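Local structure of 2-aminomuconate 6-semialdehyde dehydrogenase (Burkholderia cenocepacia, 4U3W) at residues Ile91-Glu96 / Asn128-Ala133; Trp172-Leu177 / Gly303-Cys308; Ser63-Ala68 / Cys192-Pro197. The protein probably oxidises 2-aminomuconate 6-semialdehyde to 2-aminomuconate with NAD+ as cofactor. All blocks are in the same frame, centred on the assembly; numbering follows the deposited sequence. Where two conformers were deposited one is given.

The three contacts differ in depth and chemistry. Interaction 2 is buried near the middle of the chain, its centre about 6 Å from that of the chain, and is built of amide, carbonyl and ordered water. Interaction 3, also buried but about 20 Å from the chain centre, is almost wholly apolar where helix meets strand. Interaction 1 is mixed: a buried phenylalanine core grades into a solvent-facing edge where a partly exposed arginine meets two exposed carboxylates. Helix 175-188 ties the set together: it starts within 172-177, receives Phe129 of interaction 1 on its side, and precedes strand 192-196 of interaction 3. Interactions 1 and 2 touch, with Asn128 ND2 3.2 Å from Leu177 O; interaction 3 touches neither.

Interaction 1: Ile91-Glu96 / Asn128-Ala133; sequences IADGIE and NFRTFA
Ile91 lays its CG2 methyl over one face of the Phe129 ring, 3.9 Å from the ring centroid and 11° off the normal, a clear CH-pi contact. It is the CG2 branch of Ile91, anti to the backbone N, that meets the ring. Ile95 reaches the same ring obliquely, its CD1 3.9 Å from CE2 of Phe129. Beside this core Ala92 CB does double duty, packing against Phe129 CB at 4.0 Å and lying over one face of the Arg130 guanidinium, 3.5 Å from NH1. The Arg130 chain bends at chi2 (-142°), and its flat end meets Asp93 at the edge. Both terminal nitrogens bond to a single oxygen: Asp93 OD1 is 3.0 Å from Arg130 NH1 and 2.9 Å from Arg130 NH2. Glu96 joins the salt-bridge network at the same guanidinium edge, though its alternate conformers and very short approach make its exact geometry doubtful. Helices 81-96 and 114-138 run nearly antiparallel here, local axes 9.6 Å apart at 163°, while Thr180 and Ala184 of helix 175-188 also pack against Phe129.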
# COMPACT_ATOMS: atom_id res chain seq x y z
N ILE A 91 13.13 20.54 16.61
CA ILE A 91 14.15 21.17 15.75
C ILE A 91 13.46 22.20 14.86
O ILE A 91 13.90 23.34 14.75
CB ILE A 91 14.89 20.11 14.90
CG1 ILE A 91 15.75 19.22 15.82
CG2 ILE A 91 15.80 20.78 13.84
CD1 ILE A 91 16.16 17.85 15.20
N ALA A 92 12.34 21.80 14.26
CA ALA A 92 11.57 22.74 13.44
C ALA A 92 11.20 23.99 14.22
O ALA A 92 11.39 25.12 13.73
CB ALA A 92 10.32 22.03 12.90
N ASP A 93 10.72 23.82 15.45
CA ASP A 93 10.39 24.97 16.31
C ASP A 93 11.60 25.87 16.57
O ASP A 93 11.47 27.10 16.63
CB ASP A 93 9.81 24.48 17.66
CG ASP A 93 8.42 23.86 17.52
OD1 ASP A 93 7.80 24.00 16.45
OD2 ASP A 93 7.96 23.20 18.47
N GLY A 94 12.76 25.25 16.79
CA GLY A 94 13.99 26.00 17.08
C GLY A 94 14.46 26.87 15.93
O GLY A 94 15.03 27.96 16.14
N ILE A 95 14.25 26.39 14.71
CA ILE A 95 14.60 27.17 13.51
C ILE A 95 13.61 28.36 13.40
O ILE A 95 14.01 29.51 13.21
CB ILE A 95 14.52 26.31 12.23
CG1 ILE A 95 15.51 25.12 12.28
CG2 ILE A 95 14.87 27.14 11.01
CD1 ILE A 95 15.23 24.06 11.15
N GLU A 96 12.32 28.04 13.52
CA GLU A 96 11.24 29.05 13.51
C GLU A 96 11.53 30.17 14.51
O GLU A 96 11.34 31.33 14.22
CB GLU A 96 9.90 28.37 13.85
CG GLU A 96 8.73 28.61 12.89
CD GLU A 96 7.68 27.49 12.96
OE1 GLU A 96 7.49 26.90 14.05
OE2 GLU A 96 7.04 27.17 11.93
N ASN A 128 10.49 20.54 5.84
CA ASN A 128 11.13 19.23 5.69
C ASN A 128 11.12 18.47 7.00
O ASN A 128 10.79 17.28 7.01
CB ASN A 128 12.58 19.34 5.21
CG ASN A 128 12.68 19.61 3.71
OD1 ASN A 128 11.79 19.24 2.94
ND2 ASN A 128 13.76 20.31 3.29
N PHE A 129 11.45 19.17 8.10
CA PHE A 129 11.45 18.50 9.41
C PHE A 129 10.01 18.06 9.81
O PHE A 129 9.83 16.91 10.24
CB PHE A 129 12.07 19.39 10.48
CG PHE A 129 13.59 19.39 10.43
CD1 PHE A 129 14.32 18.33 10.95
CD2 PHE A 129 14.27 20.43 9.81
CE1 PHE A 129 15.72 18.33 10.85
CE2 PHE A 129 15.69 20.42 9.75
CZ PHE A 129 16.38 19.36 10.27
N ARG A 130 9.01 18.94 9.60
CA ARG A 130 7.63 18.60 10.03
C ARG A 130 7.06 17.48 9.18
O ARG A 130 6.33 16.60 9.68
CB ARG A 130 6.71 19.84 9.96
CG ARG A 130 7.28 20.99 10.78
CD ARG A 130 6.19 21.75 11.49
NE ARG A 130 6.64 23.03 12.00
CZ ARG A 130 7.04 23.22 13.25
NH1 ARG A 130 7.06 22.20 14.13
NH2 ARG A 130 7.40 24.45 13.63
N THR A 131 7.39 17.50 7.90
CA THR A 131 6.90 16.48 7.00
C THR A 131 7.38 15.09 7.33
O THR A 131 6.60 14.14 7.40
CB THR A 131 7.30 16.81 5.55
OG1 THR A 131 6.49 17.89 5.13
CG2 THR A 131 7.02 15.61 4.63
N PHE A 132 8.68 14.94 7.51
CA PHE A 132 9.17 13.62 7.83
C PHE A 132 8.83 13.22 9.24
O PHE A 132 8.75 12.03 9.52
CB PHE A 132 10.69 13.52 7.57
CG PHE A 132 11.02 13.47 6.09
CD1 PHE A 132 10.72 12.34 5.35
CD2 PHE A 132 11.50 14.59 5.44
CE1 PHE A 132 10.96 12.31 3.97
CE2 PHE A 132 11.74 14.57 4.07
CZ PHE A 132 11.47 13.42 3.34
N ALA A 133 8.64 14.16 10.14
CA ALA A 133 8.12 13.79 11.47
C ALA A 133 6.75 13.14 11.31
O ALA A 133 6.51 12.08 11.86
CB ALA A 133 8.06 14.99 12.39
O HOH W 1 6.17 25.16 10.63

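Interaction 2: Trp172-Leu177 / Gly303-Cys308; sequences WNLPLL and GQVCLC
Asn173 and Gln304 bring their CA atoms to 6.1 Å where the loop leading to the N-cap residue Leu174 meets an irregular segment that closes in a type I turn, Val305 to Cys308. Asn173 supplies the direct polar link: its ND2 donates to Gln304 O at 3.1 Å, with an N-H...O angle of 145° and the donor tilted from the carbonyl plane. CG of Asn173 sits between the backbone N and the carbonyl carbon (chi1 64°), which swings the amide toward the other segment. The carbonyl of Gln304 is also bonded by Asn301 ND2, which in addition bonds Asn173 O. The Gln304 and Trp172 side chains cross at about a right angle, amide and ring planes 56° apart, and OE1 of Gln304 approaches CZ3 of Trp172 obliquely at 3.3 Å while accepting from Ile349 N. Leu174 CD1 adds a looser apolar touch on Val305 CG1 at 4.3 Å. A water accepts from Asn173 ND2 at 2.7 Å and from Cys306 N at 2.8 Å. An asparagine amide and a cysteine backbone N-H converging on one oxygen, within W-N and G-Q-x-C sequences, are consistent with the oxyanion hole of aldehyde dehydrogenases.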
# COMPACT_ATOMS: atom_id res chain seq x y z
N TRP A 172 25.78 24.07 -2.80
CA TRP A 172 25.72 25.47 -2.42
C TRP A 172 24.48 26.21 -2.95
O TRP A 172 24.25 27.38 -2.59
CB TRP A 172 26.97 26.22 -2.91
CG TRP A 172 27.39 25.95 -4.35
CD1 TRP A 172 28.44 25.16 -4.75
CD2 TRP A 172 26.82 26.50 -5.56
NE1 TRP A 172 28.52 25.16 -6.13
CE2 TRP A 172 27.55 25.97 -6.65
CE3 TRP A 172 25.76 27.40 -5.82
CZ2 TRP A 172 27.27 26.31 -7.98
CZ3 TRP A 172 25.47 27.74 -7.16
CH2 TRP A 172 26.22 27.19 -8.22
N ASN A 173 23.70 25.58 -3.81
CA ASN A 173 22.65 26.39 -4.49
C ASN A 173 21.41 26.63 -3.62
O ASN A 173 20.86 27.75 -3.59
CB ASN A 173 22.25 25.79 -5.84
CG ASN A 173 21.59 24.41 -5.73
OD1 ASN A 173 22.11 23.53 -5.08
ND2 ASN A 173 20.44 24.25 -6.36
N LEU A 174 20.95 25.65 -2.89
CA LEU A 174 19.81 25.99 -2.04
C LEU A 174 20.18 25.45 -0.69
O LEU A 174 19.72 24.39 -0.32
CB LEU A 174 18.52 25.37 -2.54
CG LEU A 174 17.93 25.79 -3.88
CD1 LEU A 174 16.82 24.84 -4.28
CD2 LEU A 174 17.40 27.24 -3.84
N PRO A 175 21.10 26.14 0.00
CA PRO A 175 21.88 25.47 1.07
C PRO A 175 21.03 24.89 2.19
O PRO A 175 21.15 23.69 2.47
CB PRO A 175 22.77 26.60 1.62
CG PRO A 175 22.88 27.60 0.50
CD PRO A 175 21.54 27.53 -0.23
N LEU A 176 20.20 25.69 2.84
CA LEU A 176 19.48 25.14 3.97
C LEU A 176 18.46 24.12 3.45
O LEU A 176 18.32 23.04 4.05
CB LEU A 176 18.82 26.23 4.82
CG LEU A 176 18.17 25.60 6.06
CD1 LEU A 176 19.24 25.10 7.08
CD2 LEU A 176 17.19 26.50 6.71
N LEU A 177 17.76 24.42 2.35
CA LEU A 177 16.68 23.56 1.86
C LEU A 177 17.17 22.14 1.57
O LEU A 177 16.56 21.13 2.02
CB LEU A 177 16.02 24.18 0.59
CG LEU A 177 14.77 23.58 -0.06
CD1 LEU A 177 14.11 24.58 -1.04
CD2 LEU A 177 15.01 22.30 -0.80
N GLY A 303 19.23 31.03 -12.14
CA GLY A 303 19.42 29.83 -12.96
C GLY A 303 20.24 28.72 -12.25
O GLY A 303 20.62 27.73 -12.86
N GLN A 304 20.47 28.87 -10.95
CA GLN A 304 21.30 27.91 -10.19
C GLN A 304 20.43 26.87 -9.42
O GLN A 304 20.50 26.75 -8.20
CB GLN A 304 22.21 28.68 -9.23
CG GLN A 304 23.18 29.67 -9.91
CD GLN A 304 23.93 30.54 -8.88
OE1 GLN A 304 25.17 30.53 -8.82
NE2 GLN A 304 23.18 31.34 -8.10
N VAL A 305 19.56 26.18 -10.14
CA VAL A 305 18.79 25.07 -9.55
C VAL A 305 19.00 23.92 -10.48
O VAL A 305 19.03 24.14 -11.69
CB VAL A 305 17.33 25.40 -9.41
CG1 VAL A 305 16.64 24.30 -8.58
CG2 VAL A 305 17.17 26.73 -8.72
N CYS A 306 19.15 22.71 -9.96
CA CYS A 306 19.40 21.56 -10.85
C CYS A 306 18.24 21.36 -11.82
O CYS A 306 18.39 20.78 -12.91
CB CYS A 306 19.64 20.27 -10.03
SG CYS A 306 18.25 19.72 -9.00
N LEU A 307 17.08 21.85 -11.38
CA LEU A 307 15.81 21.69 -12.11
C LEU A 307 15.53 22.76 -13.18
O LEU A 307 14.48 22.70 -13.88
CB LEU A 307 14.69 21.69 -11.11
CG LEU A 307 14.74 20.61 -10.01
CD1 LEU A 307 13.75 20.94 -8.90
CD2 LEU A 307 14.47 19.21 -10.61
N CYS A 308 16.42 23.74 -13.29
CA CYS A 308 16.15 24.85 -14.24
C CYS A 308 16.11 24.39 -15.68
O CYS A 308 16.73 23.39 -16.04
CB CYS A 308 17.19 25.99 -14.11
SG CYS A 308 16.80 27.02 -12.68
O HOH W 2 19.56 21.89 -7.31

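Interaction 3: Ser63-Ala68 / Cys192-Pro197; sequences SAVQAA and CVVAKP
Ala64 and Ala68 pack on Val194, while the polar atom with several partners here lies two residues farther along the strand: Lys196 NZ donates to Pro197 O at 2.9 Å, from 40° above the carbonyl plane, and also to Gly227 O. The contact itself is apolar. Val194 sets both branches against the helix: CG1, anti to the backbone N (chi1 175°), is 4.1 Å from Ala64 CB, and CG2 lies 3.7 Å from Ala64 O and 4.0 Å from Ala68 CB. That same Ala64 carbonyl accepts the helical bond from Ala68 N at 3.0 Å, so the methyl lies against a backbone oxygen already bonded within the helix. At the strand's start Cys192 CB meets Ala68 CB at 3.8 Å. With two small alanine methyls on this face, the local axes approach to 8.1 Å and run at 162°, nearly antiparallel. Lys196 and Pro197 begin a K-P-S-E sequence that in related aldehyde dehydrogenases lies near the adenosine ribose of the cofactor. Strand 192-196 pairs in parallel with strands 153-169 and 222-224, and helix 58-76 packs across all three through Val165, Val194 and Asn223.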
# COMPACT_ATOMS: atom_id res chain seq x y z
N SER A 63 36.98 11.24 13.59
CA SER A 63 36.40 11.53 14.90
C SER A 63 34.86 11.68 14.85
O SER A 63 34.17 11.24 15.73
CB SER A 63 37.01 12.80 15.50
OG SER A 63 38.40 12.59 15.73
N ALA A 64 34.38 12.40 13.85
CA ALA A 64 32.95 12.68 13.73
C ALA A 64 32.21 11.37 13.46
O ALA A 64 31.14 11.10 14.03
CB ALA A 64 32.72 13.70 12.64
N VAL A 65 32.78 10.53 12.61
CA VAL A 65 32.16 9.24 12.30
C VAL A 65 32.11 8.33 13.54
O VAL A 65 31.08 7.65 13.82
CB VAL A 65 32.90 8.54 11.14
CG1 VAL A 65 32.26 7.18 10.85
CG2 VAL A 65 32.84 9.44 9.89
N GLN A 66 33.19 8.33 14.32
CA GLN A 66 33.20 7.47 15.49
C GLN A 66 32.20 7.97 16.55
O GLN A 66 31.65 7.16 17.26
CB GLN A 66 34.62 7.39 16.11
CG GLN A 66 35.71 6.87 15.11
CD GLN A 66 35.27 5.67 14.26
OE1 GLN A 66 34.55 4.79 14.72
NE2 GLN A 66 35.69 5.65 13.01
N ALA A 67 32.05 9.30 16.69
CA ALA A 67 31.07 9.88 17.61
C ALA A 67 29.64 9.48 17.21
O ALA A 67 28.80 9.17 18.07
CB ALA A 67 31.17 11.42 17.65
N ALA A 68 29.40 9.49 15.91
CA ALA A 68 28.08 9.11 15.36
C ALA A 68 27.82 7.64 15.64
O ALA A 68 26.73 7.27 16.06
CB ALA A 68 28.02 9.41 13.83
N CYS A 192 22.29 8.26 12.91
CA CYS A 192 23.08 9.42 13.20
C CYS A 192 23.64 10.00 11.88
O CYS A 192 23.68 9.33 10.85
CB CYS A 192 24.26 9.07 14.16
SG CYS A 192 23.52 8.46 15.77
N VAL A 193 24.12 11.24 11.94
CA VAL A 193 24.47 11.98 10.73
C VAL A 193 25.87 12.65 10.87
O VAL A 193 26.16 13.22 11.90
CB VAL A 193 23.37 13.06 10.45
CG1 VAL A 193 23.88 14.17 9.56
CG2 VAL A 193 22.06 12.41 9.91
N VAL A 194 26.67 12.60 9.82
CA VAL A 194 27.86 13.41 9.67
C VAL A 194 27.67 14.17 8.36
O VAL A 194 27.59 13.56 7.29
CB VAL A 194 29.15 12.58 9.58
CG1 VAL A 194 30.40 13.52 9.30
CG2 VAL A 194 29.35 11.79 10.87
N ALA A 195 27.54 15.49 8.47
CA ALA A 195 27.10 16.29 7.35
C ALA A 195 28.11 17.37 7.01
O ALA A 195 28.54 18.11 7.87
CB ALA A 195 25.75 16.94 7.65
N LYS A 196 28.42 17.47 5.72
CA LYS A 196 29.38 18.47 5.26
C LYS A 196 28.74 19.40 4.24
O LYS A 196 28.52 18.99 3.11
CB LYS A 196 30.59 17.83 4.59
CG LYS A 196 31.72 19.00 4.32
CD LYS A 196 32.56 18.78 3.15
CE LYS A 196 32.02 19.19 1.85
NZ LYS A 196 32.21 20.63 1.52
N PRO A 197 28.42 20.63 4.64
CA PRO A 197 27.80 21.57 3.68
C PRO A 197 28.85 22.13 2.76
O PRO A 197 30.08 21.97 2.99
CB PRO A 197 27.23 22.67 4.56
CG PRO A 197 28.24 22.70 5.79
CD PRO A 197 28.65 21.22 5.97